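Local coordinates for protein Rna-directed RNA polymerase (Infectious pancreatic necrosis virus, PDB 3ZED) that probably copies the viral genome as an RNA-dependent RNA polymerase, found both free and covalently attached to the genomic RNA, at residues Y420-R425 with N473-L478; S333-P338 with P438-F443; K188-T193 with S484-A489. One frame throughout, in Å; residues are numbered along the deposited sequence.

Contact 1. Residues Y420-R425 with N473-L478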
loop_
_atom_site.group_PDB
_atom_site.type_symbol
_atom_site.label_atom_id
_atom_site.label_comp_id
_atom_site.label_asym_id
_atom_site.label_seq_id
_atom_site.Cartn_x
_atom_site.Cartn_y
_atom_site.Cartn_z
ATOM N N TYR B 420 16.273 8.019 1.424
ATOM C CA TYR B 420 17.008 9.280 1.514
ATOM C C TYR B 420 16.048 10.404 1.960
ATOM O O TYR B 420 16.362 11.149 2.879
ATOM C CB TYR B 420 17.666 9.608 0.159
ATOM C CG TYR B 420 18.343 10.959 0.130
ATOM C CD1 TYR B 420 19.668 11.106 0.540
ATOM C CD2 TYR B 420 17.661 12.096 -0.303
ATOM C CE1 TYR B 420 20.285 12.354 0.552
ATOM C CE2 TYR B 420 18.268 13.349 -0.290
ATOM C CZ TYR B 420 19.586 13.471 0.127
ATOM O OH TYR B 420 20.200 14.701 0.128
ATOM N N TYR B 421 14.878 10.510 1.299
ATOM C CA TYR B 421 13.863 11.523 1.591
ATOM C C TYR B 421 13.340 11.406 3.031
ATOM O O TYR B 421 13.259 12.418 3.727
ATOM C CB TYR B 421 12.706 11.423 0.584
ATOM C CG TYR B 421 11.614 12.439 0.826
ATOM C CD1 TYR B 421 11.851 13.800 0.665
ATOM C CD2 TYR B 421 10.341 12.039 1.211
ATOM C CE1 TYR B 421 10.855 14.742 0.905
ATOM C CE2 TYR B 421 9.330 12.970 1.445
ATOM C CZ TYR B 421 9.597 14.322 1.303
ATOM O OH TYR B 421 8.602 15.238 1.506
ATOM N N LEU B 422 13.035 10.184 3.493
ATOM C CA LEU B 422 12.543 9.957 4.854
ATOM C C LEU B 422 13.599 10.298 5.918
ATOM O O LEU B 422 13.262 10.897 6.932
ATOM C CB LEU B 422 12.089 8.499 5.033
ATOM C CG LEU B 422 10.845 8.020 4.224
ATOM C CD1 LEU B 422 10.611 6.551 4.444
ATOM C CD2 LEU B 422 9.573 8.761 4.636
ATOM N N LEU B 423 14.873 9.925 5.688
ATOM C CA LEU B 423 15.939 10.163 6.666
ATOM C C LEU B 423 16.411 11.611 6.698
ATOM O O LEU B 423 16.845 12.050 7.751
ATOM C CB LEU B 423 17.137 9.224 6.449
ATOM C CG LEU B 423 17.165 7.964 7.333
ATOM C CD1 LEU B 423 15.997 7.015 7.000
ATOM C CD2 LEU B 423 18.492 7.228 7.187
ATOM N N THR B 424 16.292 12.360 5.585
ATOM C CA THR B 424 16.720 13.761 5.555
ATOM C C THR B 424 15.565 14.700 5.976
ATOM O O THR B 424 15.796 15.618 6.738
ATOM C CB THR B 424 17.305 14.158 4.167
ATOM O OG1 THR B 424 16.343 13.933 3.137
ATOM C CG2 THR B 424 18.582 13.405 3.823
ATOM N N ARG B 425 14.339 14.472 5.487
ATOM C CA ARG B 425 13.209 15.356 5.769
ATOM C C ARG B 425 12.358 14.910 6.970
ATOM O O ARG B 425 11.670 15.747 7.551
ATOM C CB ARG B 425 12.310 15.512 4.513
ATOM C CG ARG B 425 12.764 16.585 3.507
ATOM C CD ARG B 425 14.077 16.252 2.813
ATOM N NE ARG B 425 14.415 17.267 1.817
ATOM C CZ ARG B 425 15.534 17.299 1.106
ATOM N NH1 ARG B 425 16.454 16.353 1.254
ATOM N NH2 ARG B 425 15.743 18.276 0.236
ATOM N N ASN B 473 4.715 -5.079 0.553
ATOM C CA ASN B 473 5.769 -4.702 1.496
ATOM C C ASN B 473 5.432 -3.310 2.080
ATOM O O ASN B 473 4.655 -2.565 1.482
ATOM C CB ASN B 473 7.182 -4.758 0.852
ATOM C CG ASN B 473 7.668 -3.483 0.183
ATOM O OD1 ASN B 473 8.176 -2.566 0.824
ATOM N ND2 ASN B 473 7.564 -3.416 -1.121
ATOM N N ALA B 474 6.000 -2.974 3.255
ATOM C CA ALA B 474 5.760 -1.728 3.997
ATOM C C ALA B 474 5.972 -0.455 3.143
ATOM O O ALA B 474 5.311 0.549 3.380
ATOM C CB ALA B 474 6.655 -1.687 5.222
ATOM N N PHE B 475 6.852 -0.505 2.142
ATOM C CA PHE B 475 7.144 0.661 1.293
ATOM C C PHE B 475 6.394 0.645 -0.052
ATOM O O PHE B 475 6.696 1.484 -0.900
ATOM C CB PHE B 475 8.670 0.773 1.065
ATOM C CG PHE B 475 9.400 1.538 2.165
ATOM C CD1 PHE B 475 9.299 1.147 3.500
ATOM C CD2 PHE B 475 10.175 2.648 1.864
ATOM C CE1 PHE B 475 9.942 1.869 4.515
ATOM C CE2 PHE B 475 10.826 3.361 2.874
ATOM C CZ PHE B 475 10.703 2.969 4.192
ATOM N N THR B 476 5.391 -0.247 -0.237
ATOM C CA THR B 476 4.673 -0.355 -1.519
ATOM C C THR B 476 4.126 1.031 -1.985
ATOM O O THR B 476 4.477 1.486 -3.086
ATOM C CB THR B 476 3.565 -1.440 -1.480
ATOM O OG1 THR B 476 4.160 -2.717 -1.196
ATOM C CG2 THR B 476 2.807 -1.539 -2.816
ATOM N N PHE B 477 3.298 1.681 -1.149
ATOM C CA PHE B 477 2.704 3.000 -1.454
ATOM C C PHE B 477 3.789 4.044 -1.757
ATOM O O PHE B 477 3.686 4.759 -2.764
ATOM C CB PHE B 477 1.815 3.506 -0.278
ATOM C CG PHE B 477 1.337 4.939 -0.466
ATOM C CD1 PHE B 477 2.142 6.018 -0.092
ATOM C CD2 PHE B 477 0.093 5.208 -1.029
ATOM C CE1 PHE B 477 1.739 7.335 -0.344
ATOM C CE2 PHE B 477 -0.317 6.530 -1.271
ATOM C CZ PHE B 477 0.512 7.578 -0.938
ATOM N N LEU B 478 4.791 4.163 -0.845
ATOM C CA LEU B 478 5.857 5.167 -0.930
ATOM C C LEU B 478 6.684 5.040 -2.205
ATOM O O LEU B 478 6.904 6.037 -2.888
ATOM C CB LEU B 478 6.783 5.112 0.316
ATOM C CG LEU B 478 6.149 5.526 1.644
ATOM C CD1 LEU B 478 7.056 5.218 2.811
ATOM C CD2 LEU B 478 5.765 6.989 1.639
#

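Contact 2. Residues S333-P338 with P438-F443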
loop_
_atom_site.group_PDB
_atom_site.type_symbol
_atom_site.label_atom_id
_atom_site.label_comp_id
_atom_site.label_asym_id
_atom_site.label_seq_id
_atom_site.Cartn_x
_atom_site.Cartn_y
_atom_site.Cartn_z
ATOM N N SER B 333 8.962 -0.762 8.788
ATOM C CA SER B 333 7.843 0.006 9.348
ATOM C C SER B 333 8.309 0.961 10.418
ATOM O O SER B 333 7.684 2.006 10.573
ATOM C CB SER B 333 6.756 -0.919 9.888
ATOM O OG SER B 333 6.231 -1.677 8.814
ATOM N N MET B 334 9.420 0.641 11.118
ATOM C CA MET B 334 10.019 1.532 12.118
ATOM C C MET B 334 10.566 2.829 11.450
ATOM O O MET B 334 10.645 3.859 12.103
ATOM C CB MET B 334 11.133 0.809 12.883
ATOM C CG MET B 334 10.619 -0.068 13.989
ATOM S SD MET B 334 11.892 -1.138 14.713
ATOM C CE MET B 334 12.890 0.060 15.583
ATOM N N VAL B 335 10.904 2.782 10.155
ATOM C CA VAL B 335 11.424 3.950 9.419
ATOM C C VAL B 335 10.244 4.784 8.848
ATOM O O VAL B 335 10.228 6.005 8.978
ATOM C CB VAL B 335 12.430 3.525 8.292
ATOM C CG1 VAL B 335 12.976 4.737 7.526
ATOM C CG2 VAL B 335 13.573 2.671 8.857
ATOM N N SER B 336 9.275 4.124 8.211
ATOM C CA SER B 336 8.176 4.812 7.529
ATOM C C SER B 336 7.016 5.278 8.412
ATOM O O SER B 336 6.622 6.436 8.293
ATOM C CB SER B 336 7.618 3.947 6.406
ATOM O OG SER B 336 7.242 2.667 6.881
ATOM N N THR B 337 6.448 4.396 9.258
ATOM C CA THR B 337 5.222 4.686 10.001
ATOM C C THR B 337 5.352 5.868 10.989
ATOM O O THR B 337 4.415 6.661 10.974
ATOM C CB THR B 337 4.595 3.433 10.630
ATOM O OG1 THR B 337 5.459 2.885 11.602
ATOM C CG2 THR B 337 4.269 2.351 9.592
ATOM N N PRO B 338 6.456 6.110 11.761
ATOM C CA PRO B 338 6.476 7.307 12.639
ATOM C C PRO B 338 6.436 8.619 11.838
ATOM O O PRO B 338 5.914 9.613 12.337
ATOM C CB PRO B 338 7.795 7.156 13.426
ATOM C CG PRO B 338 8.128 5.711 13.339
ATOM C CD PRO B 338 7.688 5.315 11.950
ATOM N N PRO B 438 24.698 5.323 12.777
ATOM C CA PRO B 438 25.226 4.672 11.561
ATOM C C PRO B 438 24.603 3.303 11.247
ATOM O O PRO B 438 24.401 2.995 10.066
ATOM C CB PRO B 438 26.726 4.548 11.857
ATOM C CG PRO B 438 27.007 5.667 12.800
ATOM C CD PRO B 438 25.803 5.649 13.713
ATOM N N THR B 439 24.276 2.494 12.273
ATOM C CA THR B 439 23.662 1.170 12.057
ATOM C C THR B 439 22.331 1.288 11.304
ATOM O O THR B 439 22.111 0.546 10.341
ATOM C CB THR B 439 23.476 0.449 13.396
ATOM O OG1 THR B 439 24.767 0.209 13.940
ATOM C CG2 THR B 439 22.703 -0.877 13.274
ATOM N N TRP B 440 21.470 2.230 11.723
ATOM C CA TRP B 440 20.171 2.400 11.078
ATOM C C TRP B 440 20.296 3.073 9.701
ATOM O O TRP B 440 19.501 2.756 8.816
ATOM C CB TRP B 440 19.186 3.125 11.985
ATOM C CG TRP B 440 18.461 2.160 12.871
ATOM C CD1 TRP B 440 18.831 1.750 14.122
ATOM C CD2 TRP B 440 17.299 1.396 12.524
ATOM N NE1 TRP B 440 17.921 0.836 14.607
ATOM C CE2 TRP B 440 16.969 0.601 13.645
ATOM C CE3 TRP B 440 16.486 1.325 11.378
ATOM C CZ2 TRP B 440 15.884 -0.283 13.640
ATOM C CZ3 TRP B 440 15.383 0.486 11.393
ATOM C CH2 TRP B 440 15.094 -0.312 12.511
ATOM N N ALA B 441 21.322 3.926 9.492
ATOM C CA ALA B 441 21.614 4.528 8.174
ATOM C C ALA B 441 22.062 3.418 7.208
ATOM O O ALA B 441 21.678 3.448 6.047
ATOM C CB ALA B 441 22.704 5.594 8.297
ATOM N N THR B 442 22.802 2.402 7.712
ATOM C CA THR B 442 23.272 1.248 6.936
ATOM C C THR B 442 22.084 0.376 6.536
ATOM O O THR B 442 21.973 -0.008 5.371
ATOM C CB THR B 442 24.311 0.445 7.744
ATOM O OG1 THR B 442 25.360 1.333 8.115
ATOM C CG2 THR B 442 24.892 -0.744 6.960
ATOM N N PHE B 443 21.197 0.060 7.503
ATOM C CA PHE B 443 20.027 -0.745 7.198
ATOM C C PHE B 443 19.176 -0.047 6.170
ATOM O O PHE B 443 18.889 -0.644 5.136
ATOM C CB PHE B 443 19.196 -1.061 8.453
ATOM C CG PHE B 443 17.886 -1.744 8.123
ATOM C CD1 PHE B 443 17.867 -3.040 7.603
ATOM C CD2 PHE B 443 16.679 -1.060 8.241
ATOM C CE1 PHE B 443 16.658 -3.656 7.242
ATOM C CE2 PHE B 443 15.467 -1.668 7.867
ATOM C CZ PHE B 443 15.464 -2.963 7.370
#

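Contact 3. Residues K188-T193 with S484-A489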
loop_
_atom_site.group_PDB
_atom_site.type_symbol
_atom_site.label_atom_id
_atom_site.label_comp_id
_atom_site.label_asym_id
_atom_site.label_seq_id
_atom_site.Cartn_x
_atom_site.Cartn_y
_atom_site.Cartn_z
ATOM N N LYS B 188 18.905 7.711 -11.246
ATOM C CA LYS B 188 20.176 8.219 -11.771
ATOM C C LYS B 188 20.192 8.148 -13.320
ATOM O O LYS B 188 20.556 9.138 -13.952
ATOM C CB LYS B 188 21.381 7.470 -11.159
ATOM C CG LYS B 188 22.730 7.934 -11.698
ATOM C CD LYS B 188 23.880 7.112 -11.143
ATOM C CE LYS B 188 25.214 7.467 -11.762
ATOM N NZ LYS B 188 26.264 6.455 -11.461
ATOM N N THR B 189 19.767 7.004 -13.912
ATOM C CA THR B 189 19.706 6.787 -15.371
ATOM C C THR B 189 18.751 7.816 -16.016
ATOM O O THR B 189 19.071 8.336 -17.080
ATOM C CB THR B 189 19.299 5.320 -15.679
ATOM O OG1 THR B 189 20.325 4.457 -15.196
ATOM C CG2 THR B 189 19.087 5.033 -17.173
ATOM N N VAL B 190 17.609 8.126 -15.360
ATOM C CA VAL B 190 16.616 9.108 -15.832
ATOM C C VAL B 190 17.237 10.539 -15.779
ATOM O O VAL B 190 16.935 11.371 -16.638
ATOM C CB VAL B 190 15.269 8.997 -15.063
ATOM C CG1 VAL B 190 14.232 10.001 -15.582
ATOM C CG2 VAL B 190 14.713 7.577 -15.139
ATOM N N GLY B 191 18.123 10.779 -14.809
ATOM C CA GLY B 191 18.825 12.048 -14.672
ATOM C C GLY B 191 18.619 12.796 -13.371
ATOM O O GLY B 191 18.899 14.000 -13.314
ATOM N N TYR B 192 18.153 12.096 -12.311
ATOM C CA TYR B 192 17.922 12.724 -11.009
ATOM C C TYR B 192 18.875 12.236 -9.938
ATOM O O TYR B 192 19.110 11.033 -9.817
ATOM C CB TYR B 192 16.486 12.476 -10.506
ATOM C CG TYR B 192 15.391 13.057 -11.371
ATOM C CD1 TYR B 192 14.916 14.350 -11.156
ATOM C CD2 TYR B 192 14.792 12.297 -12.369
ATOM C CE1 TYR B 192 13.908 14.890 -11.947
ATOM C CE2 TYR B 192 13.785 12.829 -13.173
ATOM C CZ TYR B 192 13.340 14.122 -12.950
ATOM O OH TYR B 192 12.348 14.646 -13.733
ATOM N N THR B 193 19.382 13.171 -9.116
ATOM C CA THR B 193 20.170 12.829 -7.935
ATOM C C THR B 193 19.145 12.546 -6.803
ATOM O O THR B 193 17.963 12.840 -6.985
ATOM C CB THR B 193 21.151 13.954 -7.556
ATOM O OG1 THR B 193 20.402 15.107 -7.171
ATOM C CG2 THR B 193 22.166 14.300 -8.666
ATOM N N SER B 484 5.461 7.653 -9.636
ATOM C CA SER B 484 4.472 8.560 -10.240
ATOM C C SER B 484 4.974 10.000 -10.230
ATOM O O SER B 484 4.736 10.722 -11.193
ATOM C CB SER B 484 3.135 8.470 -9.514
ATOM O OG SER B 484 2.558 7.197 -9.726
ATOM N N THR B 485 5.711 10.393 -9.172
ATOM C CA THR B 485 6.340 11.721 -9.027
ATOM C C THR B 485 7.322 11.977 -10.196
ATOM O O THR B 485 7.345 13.080 -10.750
ATOM C CB THR B 485 7.020 11.824 -7.645
ATOM O OG1 THR B 485 5.988 11.880 -6.662
ATOM C CG2 THR B 485 7.941 13.039 -7.513
ATOM N N ILE B 486 8.109 10.942 -10.564
ATOM C CA ILE B 486 9.078 10.990 -11.657
ATOM C C ILE B 486 8.334 11.196 -12.993
ATOM O O ILE B 486 8.729 12.061 -13.782
ATOM C CB ILE B 486 9.985 9.720 -11.666
ATOM C CG1 ILE B 486 10.912 9.706 -10.430
ATOM C CG2 ILE B 486 10.769 9.598 -13.008
ATOM C CD1 ILE B 486 11.722 8.401 -10.179
ATOM N N VAL B 487 7.250 10.419 -13.224
ATOM C CA VAL B 487 6.442 10.519 -14.440
ATOM C C VAL B 487 5.838 11.952 -14.537
ATOM O O VAL B 487 5.938 12.583 -15.591
ATOM C CB VAL B 487 5.359 9.391 -14.516
ATOM C CG1 VAL B 487 4.377 9.619 -15.668
ATOM C CG2 VAL B 487 6.001 8.009 -14.630
ATOM N N VAL B 488 5.293 12.474 -13.422
ATOM C CA VAL B 488 4.672 13.814 -13.358
ATOM C C VAL B 488 5.740 14.905 -13.571
ATOM O O VAL B 488 5.502 15.803 -14.375
ATOM C CB VAL B 488 3.847 14.030 -12.055
ATOM C CG1 VAL B 488 3.420 15.488 -11.885
ATOM C CG2 VAL B 488 2.628 13.116 -12.038
ATOM N N ALA B 489 6.914 14.801 -12.909
ATOM C CA ALA B 489 8.017 15.759 -13.089
ATOM C C ALA B 489 8.456 15.835 -14.566
ATOM O O ALA B 489 8.737 16.923 -15.070
ATOM C CB ALA B 489 9.196 15.371 -12.216
#

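Contact 1. Residues Y420-R425 with N473-L478
Leu422, on helix 412-426, meets Phe475, just ahead of helix 476-493, and Leu478 in that helix's first turn; this loop and helix carry a sequence consistent with motif B of the polymerase palm. The contact is purely apolar and rests on one methyl. CG of Leu422 lies beside the backbone N, and CD1 continues the chain fully extended (chi2 176°). The Leu422 and Phe475 side chains approach from opposite directions, and the methyl meets the ring obliquely: Leu422 CD1 is 3.6 Å from both CE2 and CZ of Phe475. CD1 of Leu478 is 4.1 Å from the same Leu422 CD1. Leu478 CD1 also lies over a face of the Phe475 ring, toward its rim, so the three side chains close on one another.

Hydrogen bonds within each segment and to neighbouring residues shape the two sides. On helix 412-426, Arg425 NH1 donates in its guanidinium plane to Thr424 OG1 in a nearly straight bond (169°), while NE and NH2 form salt bridges with Glu202 and Glu195 of helix 194-204. Thr424 OG1 in turn donates to Tyr420 O from the face opposite that used by Thr424 N. Ahead of helix 476-493 a type I turn runs from Asn473 to Thr476, where Asn473 O takes bonds from both N and OG1 of Thr476. Phe475, the N-cap residue, is held by an Asx turn: Phe475 N lies 2.8 Å from Asn473 OD1, above the plane of that side-chain carbonyl.

Contact 2. Residues S333-P338 with P438-F443
Met334 and Val335 of helix 326-340 share the six-membered ring of Trp440, near the start of helix 438-452. The Met334 and Trp440 side chains cross at about a right angle, and the bend at the thioether (chi3 70°) brings the terminal methyl to CZ2 and CH2, oblique to the ring: Met334 CE is 3.6 Å from Trp440 CZ2, and Met334 SD is 4.0 Å from Trp440 CH2. This is a Met-aromatic contact of oblique kind, with SD 5.1 Å from the ring centroid and 66° off the normal. Val335 divides its branches: CG2 lies 3.8 Å from Trp440 CZ3, whereas CG1 turns to Leu423 of helix 412-426.

One shell out, the indole is held by its polar end, since Trp440 NE1 donates to the backbone O of Trp219. At the head of its helix, Trp440 N donates to Asn437 OD1. Trp427 NE1 donates to Val335 O. Helix 326-340 is kinked at Pro338, whose N has no hydrogen to give to the turn before. The threonines bind back to their own helices: Thr337 OG1 is 2.6 Å from Ser333 O, and Thr442 OG1 is 2.7 Å from Pro438 O, each above the carbonyl plane and on the opposite face from the backbone donor.

The contact is helix-to-helix packing in the palm region. Ile271 of helix 260-278 touches Trp440 and Thr439, Leu331 adds to the Trp440 side, and helix 438-452 runs between helix 326-340 and the C-terminal helix 740-752, which covers Pro438, Ala441 and Thr442.

Contact 3. Residues K188-T193 with S484-A489
Tyr192 reaches across to Ala489 with its phenolic end, while Ile486, one turn earlier on helix 476-493, lies near CE2 of the ring, oblique to it, and against Val190. The tyrosine's CG stands beside its own backbone N (chi1 -63°), and the ring extends from there toward the helix. At its tip Tyr192 OH lies 3.6 Å from Ala489 CB, a contact of van der Waals kind; the polar bond of that hydroxyl is made with Glu490 OE2, on the residue that follows Ala489. The methyl of Ala489, like that of Ile486, approaches the ring obliquely.

Ile486 leaves its helix neither straight at the facing segment nor away from it, and it is the CG2 branch that does the touching. Ile486 CG2 is 4.4 Å from Tyr192 CE2 and 4.3 Å from Val190 CG1, so it bridges the aromatic and the valine, both contacts being loose.

Between Val190 and Tyr192 a Schellman motif ends helix 187-190. Gly191, with positive phi (120°), is its C-prime residue: Gly191 N bonds to Lys188 O, and Tyr192 N reaches back to Pro187 O. The chain then turns directly into the next helix, 194-204. Thr193 is its N-cap, its side chain capping a backbone N of the first turn while Gln196 OE1 accepts from Thr193 N, consistent with a capping box. Leu197 and Leu200 of that helix pack on Tyr192, and Leu200 also touches Ala489.

Helix 476-493 meets the palm sheet with other residues: Val488 packs on Val383 and Ile385 of strand 382-386, Val487 and Val488 on Ile390 of strand 389-394. Ser484 OG bonds to Ala387 O in the turn between those strands, whose sequence is consistent with birnaviral motif C.

In the fold
All three contacts are buried, apolar and in the palm region. Contact 1 lies nearest the middle, its centre about 12 Å from the chain's centre, against about 19 Å for contact 2 and about 21 Å for contact 3, where Val190 is partly exposed. Contacts 1 and 2 touch through helix 326-340, a part of contact 2, whose Ser336 packs on Phe475 and Leu478 and whose Val335 meets Leu423. Contacts 1 and 3 share helix 476-493, contact 1 at its start, contact 3 further along. The innermost is pure hydrocarbon; contact 2 adds a thioether and an indole, and contact 3, farthest out, a tyrosine whose hydroxyl is bonded to Glu490.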